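Local coordinates for protein soluble lytic murein transglycosylase (Pseudomonas aeruginosa, PDB 5OHU) that turns over bacterial peptidoglycan as a lytic transglycosylase, cleaving its glycan strands both from chain ends and within them, at residues Met451-Arg459 with Thr500-Ser508; Leu470-Arg479 with Tyr617-Leu625. One frame throughout, in Å; residues are numbered along the deposited sequence.

Interaction 1: Met451-Arg459 with Thr500-Ser508; sequences MQWYFPAIR and TRQESAFMS. With PO4 (phosphate ion), chain H.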
loop_
_atom_site.group_PDB
_atom_site.type_symbol
_atom_site.label_atom_id
_atom_site.label_comp_id
_atom_site.label_asym_id
_atom_site.label_seq_id
_atom_site.Cartn_x
_atom_site.Cartn_y
_atom_site.Cartn_z
ATOM N N MET A 451 -17.608 -0.352 19.962
ATOM C CA MET A 451 -17.037 0.889 20.461
ATOM C C MET A 451 -17.182 2.040 19.472
ATOM O O MET A 451 -16.621 3.118 19.707
ATOM C CB MET A 451 -15.560 0.680 20.808
ATOM C CG MET A 451 -15.318 -0.390 21.873
ATOM S SD MET A 451 -13.597 -0.940 21.934
ATOM C CE MET A 451 -12.779 0.605 22.300
ATOM N N GLN A 452 -17.918 1.835 18.372
ATOM C CA GLN A 452 -18.049 2.818 17.290
ATOM C C GLN A 452 -16.704 3.087 16.636
ATOM O O GLN A 452 -16.427 4.191 16.162
ATOM C CB GLN A 452 -18.684 4.130 17.772
ATOM C CG GLN A 452 -20.209 4.114 17.851
ATOM C CD GLN A 452 -20.749 2.893 18.572
ATOM O OE1 GLN A 452 -20.630 2.775 19.791
ATOM N NE2 GLN A 452 -21.341 1.970 17.814
ATOM N N TRP A 453 -15.851 2.070 16.610
ATOM C CA TRP A 453 -14.540 2.195 15.997
ATOM C C TRP A 453 -14.564 1.478 14.657
ATOM O O TRP A 453 -14.015 0.388 14.474
ATOM C CB TRP A 453 -13.470 1.690 16.934
ATOM C CG TRP A 453 -12.882 2.859 17.544
ATOM C CD1 TRP A 453 -13.402 4.121 17.526
ATOM C CD2 TRP A 453 -11.645 2.940 18.232
ATOM N NE1 TRP A 453 -12.566 4.981 18.167
ATOM C CE2 TRP A 453 -11.476 4.281 18.614
ATOM C CE3 TRP A 453 -10.661 2.008 18.569
ATOM C CZ2 TRP A 453 -10.371 4.710 19.325
ATOM C CZ3 TRP A 453 -9.557 2.436 19.263
ATOM C CH2 TRP A 453 -9.419 3.777 19.637
ATOM N N TYR A 454 -15.183 2.168 13.696
ATOM C CA TYR A 454 -15.559 1.555 12.432
ATOM C C TYR A 454 -14.347 1.093 11.646
ATOM O O TYR A 454 -14.331 -0.038 11.149
ATOM C CB TYR A 454 -16.420 2.540 11.638
ATOM C CG TYR A 454 -17.635 2.946 12.453
ATOM C CD1 TYR A 454 -18.463 1.970 13.016
ATOM C CD2 TYR A 454 -17.929 4.289 12.709
ATOM C CE1 TYR A 454 -19.557 2.316 13.786
ATOM C CE2 TYR A 454 -19.023 4.638 13.473
ATOM C CZ TYR A 454 -19.828 3.647 14.009
ATOM O OH TYR A 454 -20.916 3.982 14.770
ATOM N N PHE A 455 -13.303 1.930 11.544
ATOM C CA PHE A 455 -12.130 1.498 10.781
ATOM C C PHE A 455 -11.377 0.362 11.459
ATOM O O PHE A 455 -11.064 -0.629 10.776
ATOM C CB PHE A 455 -11.211 2.683 10.483
ATOM C CG PHE A 455 -9.995 2.309 9.686
ATOM C CD1 PHE A 455 -10.114 1.511 8.555
ATOM C CD2 PHE A 455 -8.739 2.746 10.066
ATOM C CE1 PHE A 455 -8.998 1.154 7.822
ATOM C CE2 PHE A 455 -7.621 2.400 9.339
ATOM C CZ PHE A 455 -7.746 1.601 8.215
ATOM N N PRO A 456 -11.038 0.423 12.753
ATOM C CA PRO A 456 -10.461 -0.778 13.389
ATOM C C PRO A 456 -11.291 -2.029 13.137
ATOM O O PRO A 456 -10.737 -3.085 12.816
ATOM C CB PRO A 456 -10.418 -0.395 14.875
ATOM C CG PRO A 456 -10.278 1.086 14.868
ATOM C CD PRO A 456 -11.102 1.559 13.696
ATOM N N ALA A 457 -12.615 -1.927 13.264
ATOM C CA ALA A 457 -13.478 -3.072 13.001
ATOM C C ALA A 457 -13.374 -3.521 11.548
ATOM O O ALA A 457 -13.229 -4.721 11.272
ATOM C CB ALA A 457 -14.923 -2.722 13.363
ATOM N N ILE A 458 -13.444 -2.572 10.607
ATOM C CA ILE A 458 -13.296 -2.895 9.187
ATOM C C ILE A 458 -11.933 -3.528 8.924
ATOM O O ILE A 458 -11.818 -4.516 8.186
ATOM C CB ILE A 458 -13.500 -1.625 8.335
ATOM C CG1 ILE A 458 -14.987 -1.234 8.284
ATOM C CG2 ILE A 458 -12.891 -1.800 6.928
ATOM C CD1 ILE A 458 -15.234 0.206 7.854
ATOM N N ARG A 459 -10.880 -2.966 9.524
ATOM C CA ARG A 459 -9.533 -3.497 9.343
ATOM C C ARG A 459 -9.434 -4.947 9.825
ATOM O O ARG A 459 -8.889 -5.809 9.128
ATOM C CB ARG A 459 -8.539 -2.593 10.071
ATOM C CG ARG A 459 -7.080 -2.928 9.886
ATOM C CD ARG A 459 -6.235 -1.887 10.604
ATOM N NE ARG A 459 -4.853 -2.313 10.790
ATOM C CZ ARG A 459 -3.861 -2.018 9.958
ATOM N NH1 ARG A 459 -4.095 -1.293 8.870
ATOM N NH2 ARG A 459 -2.632 -2.450 10.213
ATOM N N THR A 500 -17.493 7.947 1.229
ATOM C CA THR A 500 -17.045 8.075 2.609
ATOM C C THR A 500 -16.431 6.775 3.109
ATOM O O THR A 500 -15.373 6.784 3.746
ATOM C CB THR A 500 -18.222 8.492 3.480
ATOM O OG1 THR A 500 -18.697 9.757 3.022
ATOM C CG2 THR A 500 -17.811 8.598 4.929
ATOM N N ARG A 501 -17.076 5.646 2.814
ATOM C CA ARG A 501 -16.551 4.363 3.261
ATOM C C ARG A 501 -15.145 4.113 2.706
ATOM O O ARG A 501 -14.262 3.633 3.428
ATOM C CB ARG A 501 -17.531 3.258 2.864
ATOM C CG ARG A 501 -16.958 1.842 2.876
ATOM C CD ARG A 501 -16.562 1.374 4.264
ATOM N NE ARG A 501 -16.202 -0.036 4.217
ATOM C CZ ARG A 501 -14.983 -0.474 3.919
ATOM N NH1 ARG A 501 -14.013 0.396 3.653
ATOM N NH2 ARG A 501 -14.738 -1.777 3.889
ATOM N N GLN A 502 -14.906 4.472 1.442
ATOM C CA GLN A 502 -13.592 4.301 0.826
ATOM C C GLN A 502 -12.571 5.291 1.370
ATOM O O GLN A 502 -11.428 4.918 1.641
ATOM C CB GLN A 502 -13.717 4.459 -0.696
ATOM C CG GLN A 502 -12.432 4.500 -1.498
ATOM C CD GLN A 502 -11.550 3.249 -1.339
ATOM O OE1 GLN A 502 -10.322 3.358 -1.218
ATOM N NE2 GLN A 502 -12.182 2.078 -1.235
ATOM N N GLU A 503 -12.965 6.547 1.549
ATOM C CA GLU A 503 -11.999 7.588 1.881
ATOM C C GLU A 503 -11.506 7.461 3.320
ATOM O O GLU A 503 -10.301 7.537 3.582
ATOM C CB GLU A 503 -12.619 8.973 1.645
ATOM C CG GLU A 503 -12.761 9.375 0.176
ATOM C CD GLU A 503 -11.415 9.542 -0.533
ATOM O OE1 GLU A 503 -11.390 9.515 -1.776
ATOM O OE2 GLU A 503 -10.378 9.695 0.151
ATOM N N SER A 504 -12.426 7.289 4.265
ATOM C CA SER A 504 -12.106 7.346 5.683
ATOM C C SER A 504 -12.552 6.127 6.465
ATOM O O SER A 504 -12.179 6.008 7.638
ATOM C CB SER A 504 -12.760 8.576 6.334
ATOM O OG SER A 504 -14.176 8.404 6.365
ATOM N N ALA A 505 -13.363 5.245 5.873
ATOM C CA ALA A 505 -14.002 4.156 6.615
ATOM C C ALA A 505 -14.743 4.709 7.827
ATOM O O ALA A 505 -14.753 4.116 8.907
ATOM C CB ALA A 505 -12.982 3.091 7.029
ATOM N N PHE A 506 -15.324 5.894 7.648
ATOM C CA PHE A 506 -16.174 6.549 8.633
ATOM C C PHE A 506 -15.440 6.952 9.904
ATOM O O PHE A 506 -16.066 7.130 10.949
ATOM C CB PHE A 506 -17.386 5.678 8.962
ATOM C CG PHE A 506 -18.452 5.746 7.920
ATOM C CD1 PHE A 506 -18.386 4.936 6.791
ATOM C CD2 PHE A 506 -19.509 6.643 8.050
ATOM C CE1 PHE A 506 -19.361 5.009 5.814
ATOM C CE2 PHE A 506 -20.495 6.716 7.087
ATOM C CZ PHE A 506 -20.422 5.900 5.966
ATOM N N MET A 507 -14.130 7.147 9.846
ATOM C CA MET A 507 -13.411 7.777 10.945
ATOM C C MET A 507 -13.309 9.267 10.652
ATOM O O MET A 507 -12.534 9.684 9.787
ATOM C CB MET A 507 -12.042 7.138 11.138
ATOM C CG MET A 507 -12.132 5.648 11.436
ATOM S SD MET A 507 -12.674 5.022 13.070
ATOM C CE MET A 507 -14.447 5.291 13.099
ATOM N N SER A 508 -14.098 10.066 11.377
ATOM C CA SER A 508 -14.294 11.472 11.051
ATOM C C SER A 508 -13.092 12.343 11.382
ATOM O O SER A 508 -13.059 13.498 10.943
ATOM C CB SER A 508 -15.526 12.014 11.777
ATOM O OG SER A 508 -15.302 12.069 13.172
HETATM P P PO4 H . -17.122 8.878 13.769
HETATM O O1 PO4 H . -17.585 10.046 14.603
HETATM O O2 PO4 H . -17.685 9.021 12.375
HETATM O O3 PO4 H . -15.611 8.842 13.732
HETATM O O4 PO4 H . -17.617 7.591 14.378
#
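The turn that follows helix 493-504 in the lysozyme-like SLT domain sets Ala505, Phe506 and Met507 against the start of helix 454-463, in the adjoining L domain. Met507 does most of the gripping. Its chain, folded back at CB-CG (chi2 -74°) and bent again at chi3, curls over the helix start and carries the terminal CE to Tyr454 CD2 at 3.6 Å. SD takes a weak but fairly straight hydrogen bond from Phe455 N (3.5 Å, 164°), an amide of the first helical turn after the N-cap residue Trp453. The same sulfur makes a Met-aromatic contact, approaching the five-membered ring of Trp453 obliquely. The type I' turn Ser504-Met507 brings Met507 to the helix, reversing the chain once Ala505, with positive phi, has left helix 493-504. Ala505 CB touches both Phe455 CD1 (3.6 Å) and Ile458 CD1 (3.8 Å). Deeper in, Ile458 lies over one face of the Arg501 guanidinium, CG2 being 3.6 Å from NH2, while Arg501 NE hydrogen-bonds to Arg473 O. At the outer end Phe506 O lies in plane at the Tyr454 ring edge, and Ser508 N donates almost linearly to O3 of a phosphate ion (3.1 Å, 177°).

Interaction 2: Leu470-Arg479 with Tyr617-Leu625; sequences LDIRFPMAHR and YAVIYGQKL. With PO4 (phosphate ion), chain I; PO4 (phosphate ion), chain H.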
loop_
_atom_site.group_PDB
_atom_site.type_symbol
_atom_site.label_atom_id
_atom_site.label_comp_id
_atom_site.label_asym_id
_atom_site.label_seq_id
_atom_site.Cartn_x
_atom_site.Cartn_y
_atom_site.Cartn_z
ATOM N N LEU A 470 -22.076 -7.280 6.803
ATOM C CA LEU A 470 -22.236 -5.994 6.149
ATOM C C LEU A 470 -22.570 -4.873 7.121
ATOM O O LEU A 470 -22.516 -3.701 6.736
ATOM C CB LEU A 470 -23.308 -6.110 5.068
ATOM C CG LEU A 470 -22.983 -7.145 3.981
ATOM C CD1 LEU A 470 -24.007 -7.050 2.840
ATOM C CD2 LEU A 470 -21.579 -6.916 3.414
ATOM N N ASP A 471 -22.915 -5.200 8.367
ATOM C CA ASP A 471 -23.032 -4.163 9.382
ATOM C C ASP A 471 -21.657 -3.610 9.739
ATOM O O ASP A 471 -21.454 -2.390 9.776
ATOM C CB ASP A 471 -23.749 -4.713 10.616
ATOM C CG ASP A 471 -25.259 -4.847 10.407
ATOM O OD1 ASP A 471 -25.706 -4.842 9.235
ATOM O OD2 ASP A 471 -25.997 -4.963 11.410
ATOM N N ILE A 472 -20.688 -4.495 9.971
ATOM C CA ILE A 472 -19.354 -4.022 10.318
ATOM C C ILE A 472 -18.671 -3.420 9.102
ATOM O O ILE A 472 -18.054 -2.357 9.191
ATOM C CB ILE A 472 -18.513 -5.155 10.932
ATOM C CG1 ILE A 472 -19.088 -5.578 12.287
ATOM C CG2 ILE A 472 -17.064 -4.703 11.094
ATOM C CD1 ILE A 472 -18.151 -6.453 13.079
ATOM N N ARG A 473 -18.785 -4.070 7.943
ATOM C CA ARG A 473 -18.056 -3.590 6.777
ATOM C C ARG A 473 -18.621 -2.288 6.228
ATOM O O ARG A 473 -17.912 -1.586 5.496
ATOM C CB ARG A 473 -18.040 -4.658 5.678
ATOM C CG ARG A 473 -17.101 -5.847 5.956
ATOM C CD ARG A 473 -17.049 -6.815 4.768
ATOM N NE ARG A 473 -16.490 -6.178 3.575
ATOM C CZ ARG A 473 -16.913 -6.404 2.337
ATOM N NH1 ARG A 473 -17.912 -7.248 2.128
ATOM N NH2 ARG A 473 -16.347 -5.770 1.308
ATOM N N PHE A 474 -19.864 -1.939 6.559
ATOM C CA PHE A 474 -20.535 -0.780 5.969
ATOM C C PHE A 474 -21.283 0.007 7.044
ATOM O O PHE A 474 -22.509 -0.049 7.159
ATOM C CB PHE A 474 -21.432 -1.230 4.813
ATOM C CG PHE A 474 -20.643 -1.869 3.716
ATOM C CD1 PHE A 474 -19.815 -1.088 2.925
ATOM C CD2 PHE A 474 -20.617 -3.246 3.552
ATOM C CE1 PHE A 474 -19.020 -1.652 1.943
ATOM C CE2 PHE A 474 -19.820 -3.825 2.555
ATOM C CZ PHE A 474 -19.017 -3.024 1.760
ATOM N N PRO A 475 -20.548 0.783 7.832
ATOM C CA PRO A 475 -21.193 1.584 8.875
ATOM C C PRO A 475 -22.117 2.647 8.295
ATOM O O PRO A 475 -21.967 3.095 7.151
ATOM C CB PRO A 475 -20.008 2.229 9.610
ATOM C CG PRO A 475 -18.809 1.995 8.749
ATOM C CD PRO A 475 -19.081 0.787 7.937
ATOM N N MET A 476 -23.072 3.082 9.133
ATOM C CA MET A 476 -24.091 4.052 8.739
ATOM C C MET A 476 -24.055 5.314 9.589
ATOM O O MET A 476 -25.081 5.986 9.722
ATOM C CB MET A 476 -25.482 3.424 8.824
ATOM C CG MET A 476 -25.673 2.213 7.936
ATOM S SD MET A 476 -25.985 2.714 6.238
ATOM C CE MET A 476 -27.622 3.421 6.379
ATOM N N ALA A 477 -22.915 5.635 10.194
ATOM C CA ALA A 477 -22.847 6.809 11.056
ATOM C C ALA A 477 -23.102 8.085 10.258
ATOM O O ALA A 477 -22.712 8.199 9.095
ATOM C CB ALA A 477 -21.486 6.890 11.750
ATOM N N HIS A 478 -23.761 9.052 10.898
ATOM C CA HIS A 478 -24.062 10.353 10.300
ATOM C C HIS A 478 -24.997 10.223 9.108
ATOM O O HIS A 478 -24.984 11.059 8.198
ATOM C CB HIS A 478 -22.778 11.094 9.913
ATOM C CG HIS A 478 -21.768 11.111 11.014
ATOM N ND1 HIS A 478 -21.881 11.939 12.112
ATOM C CD2 HIS A 478 -20.649 10.376 11.210
ATOM C CE1 HIS A 478 -20.865 11.725 12.928
ATOM N NE2 HIS A 478 -20.105 10.780 12.405
ATOM N N ARG A 479 -25.832 9.181 9.162
ATOM C CA ARG A 479 -26.782 8.868 8.104
ATOM C C ARG A 479 -27.669 10.055 7.734
ATOM O O ARG A 479 -27.910 10.311 6.545
ATOM C CB ARG A 479 -27.643 7.687 8.555
ATOM C CG ARG A 479 -28.767 7.322 7.607
ATOM C CD ARG A 479 -29.511 6.096 8.120
ATOM N NE ARG A 479 -30.607 5.731 7.232
ATOM C CZ ARG A 479 -31.167 4.528 7.198
ATOM N NH1 ARG A 479 -30.722 3.567 8.001
ATOM N NH2 ARG A 479 -32.166 4.286 6.356
ATOM N N TYR A 617 -19.417 -0.617 -3.188
ATOM C CA TYR A 617 -19.960 -0.173 -1.912
ATOM C C TYR A 617 -21.312 0.497 -2.100
ATOM O O TYR A 617 -22.206 0.330 -1.260
ATOM C CB TYR A 617 -18.983 0.791 -1.215
ATOM C CG TYR A 617 -17.629 0.198 -0.838
ATOM C CD1 TYR A 617 -17.408 -1.183 -0.845
ATOM C CD2 TYR A 617 -16.567 1.025 -0.484
ATOM C CE1 TYR A 617 -16.165 -1.720 -0.504
ATOM C CE2 TYR A 617 -15.335 0.502 -0.133
ATOM C CZ TYR A 617 -15.142 -0.868 -0.140
ATOM O OH TYR A 617 -13.912 -1.377 0.201
ATOM N N ALA A 618 -21.478 1.249 -3.196
ATOM C CA ALA A 618 -22.742 1.927 -3.434
ATOM C C ALA A 618 -23.867 0.927 -3.628
ATOM O O ALA A 618 -25.006 1.196 -3.247
ATOM C CB ALA A 618 -22.638 2.863 -4.643
ATOM N N VAL A 619 -23.575 -0.231 -4.226
ATOM C CA VAL A 619 -24.594 -1.265 -4.331
ATOM C C VAL A 619 -25.055 -1.666 -2.943
ATOM O O VAL A 619 -26.258 -1.725 -2.656
ATOM C CB VAL A 619 -24.068 -2.482 -5.114
ATOM C CG1 VAL A 619 -25.073 -3.602 -5.043
ATOM C CG2 VAL A 619 -23.813 -2.122 -6.563
ATOM N N ILE A 620 -24.098 -1.939 -2.055
ATOM C CA ILE A 620 -24.447 -2.382 -0.709
ATOM C C ILE A 620 -25.226 -1.296 0.012
ATOM O O ILE A 620 -26.261 -1.556 0.637
ATOM C CB ILE A 620 -23.177 -2.780 0.063
ATOM C CG1 ILE A 620 -22.497 -3.929 -0.666
ATOM C CG2 ILE A 620 -23.514 -3.209 1.484
ATOM C CD1 ILE A 620 -23.425 -5.088 -0.868
ATOM N N TYR A 621 -24.740 -0.054 -0.067
ATOM C CA TYR A 621 -25.425 1.023 0.627
ATOM C C TYR A 621 -26.813 1.248 0.047
ATOM O O TYR A 621 -27.726 1.652 0.778
ATOM C CB TYR A 621 -24.585 2.295 0.591
ATOM C CG TYR A 621 -23.536 2.318 1.676
ATOM C CD1 TYR A 621 -23.905 2.291 3.016
ATOM C CD2 TYR A 621 -22.174 2.346 1.362
ATOM C CE1 TYR A 621 -22.956 2.300 4.025
ATOM C CE2 TYR A 621 -21.209 2.369 2.362
ATOM C CZ TYR A 621 -21.609 2.342 3.699
ATOM O OH TYR A 621 -20.670 2.365 4.715
ATOM N N GLY A 622 -26.990 0.962 -1.249
ATOM C CA GLY A 622 -28.318 1.034 -1.840
ATOM C C GLY A 622 -29.312 0.128 -1.140
ATOM O O GLY A 622 -30.441 0.532 -0.847
ATOM N N GLN A 623 -28.899 -1.109 -0.843
ATOM C CA GLN A 623 -29.771 -2.006 -0.091
ATOM C C GLN A 623 -30.047 -1.458 1.303
ATOM O O GLN A 623 -31.203 -1.382 1.732
ATOM C CB GLN A 623 -29.160 -3.406 -0.008
ATOM C CG GLN A 623 -30.198 -4.530 0.021
ATOM C CD GLN A 623 -30.936 -4.679 -1.310
ATOM O OE1 GLN A 623 -30.391 -4.380 -2.373
ATOM N NE2 GLN A 623 -32.183 -5.137 -1.252
ATOM N N LYS A 624 -28.994 -1.051 2.023
ATOM C CA LYS A 624 -29.169 -0.553 3.386
ATOM C C LYS A 624 -30.017 0.706 3.415
ATOM O O LYS A 624 -30.691 0.976 4.415
ATOM C CB LYS A 624 -27.810 -0.287 4.042
ATOM C CG LYS A 624 -27.018 -1.562 4.347
ATOM C CD LYS A 624 -25.653 -1.255 4.951
ATOM C CE LYS A 624 -25.568 -1.621 6.428
ATOM N NZ LYS A 624 -25.805 -3.089 6.648
ATOM N N LEU A 625 -29.982 1.496 2.353
ATOM C CA LEU A 625 -30.783 2.706 2.285
ATOM C C LEU A 625 -32.158 2.473 1.670
ATOM O O LEU A 625 -32.927 3.429 1.554
ATOM C CB LEU A 625 -30.037 3.791 1.499
ATOM C CG LEU A 625 -28.878 4.379 2.304
ATOM C CD1 LEU A 625 -27.875 5.113 1.417
ATOM C CD2 LEU A 625 -29.438 5.281 3.435
HETATM P P PO4 I . -24.939 13.728 12.635
HETATM O O1 PO4 I . -25.405 15.066 13.160
HETATM O O2 PO4 I . -25.095 12.684 13.719
HETATM O O3 PO4 I . -23.478 13.841 12.267
HETATM O O4 PO4 I . -25.756 13.336 11.425
HETATM P P PO4 H . -17.122 8.878 13.769
HETATM O O1 PO4 H . -17.585 10.046 14.603
HETATM O O2 PO4 H . -17.685 9.021 12.375
HETATM O O3 PO4 H . -15.611 8.842 13.732
HETATM O O4 PO4 H . -17.617 7.591 14.378
HETATM O O HOH W 1 -13.835 -4.312 0.927
#
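Phe474 and Tyr621 belong to an aromatic cluster, completed by Tyr617, that fixes the segment linking helix 454-463 to helix 479-488 onto the last long helix, 605-624. This is the tight part. Phe474 turns ring edges to the faces of both tyrosines: the Tyr621 pair is almost perpendicular (planes at 84°), whereas the Tyr617 pair is offset, with Phe474 CE1 3.3 Å from Tyr617 CD1. One Phe474 face receives a CH-pi contact from Ile620 CG2, 4.0 Å from the ring centroid. Tyr621 OH donates to Pro475 O (2.9 Å), in the carbonyl plane and on a lone pair. Lys624 passes Phe474 O, and a bend near its tip (chi3 109°) turns NZ toward Asp471 OD1 in a salt bridge (3.1 Å), on the anti side, 32° out of the plane of a carboxylate that Asn391 also binds; a weaker bond reaches Leu470 O. Towards solvent the packing thins. Met476 SD lies in plane at the Tyr621 ring edge, and exposed Arg479 lays one guanidinium face on Leu625 CD2, with NE 4.0 Å from that methyl. At the other end Arg473, whose NH1 bonds Trp467 O, donates from NH2 to a water oxygen 2.9 Å away that also hydrogen-bonds Tyr617 OH.

Overall arrangement
The two interactions alternate along the chain: 470-479 follows 451-459 and precedes 500-508, and 617-625 comes last. Segment 470-479 touches both 617-625 and residues of interaction 1; the centres are 12 Å apart. The hydrogen bond from Arg501 NE to Arg473 O (2.6 Å) joins them, Phe506 CE1 packs 3.1 Å from Tyr621 OH, and Ile458 CG1 lies 3.4 Å from Ile472 O. One phosphate, probably from the crystallisation liquor, is bound by Ser508 N and by His478 NE2, whose bond to O2 is 3.0 Å. Glu503 lies near the end of helix 493-504, hydrogen-bonded to Tyr610 of helix 605-624, and Ser504 opens the turn of interaction 1; this Glu-Ser pair is consistent with Glu503 being the family's catalytic acid.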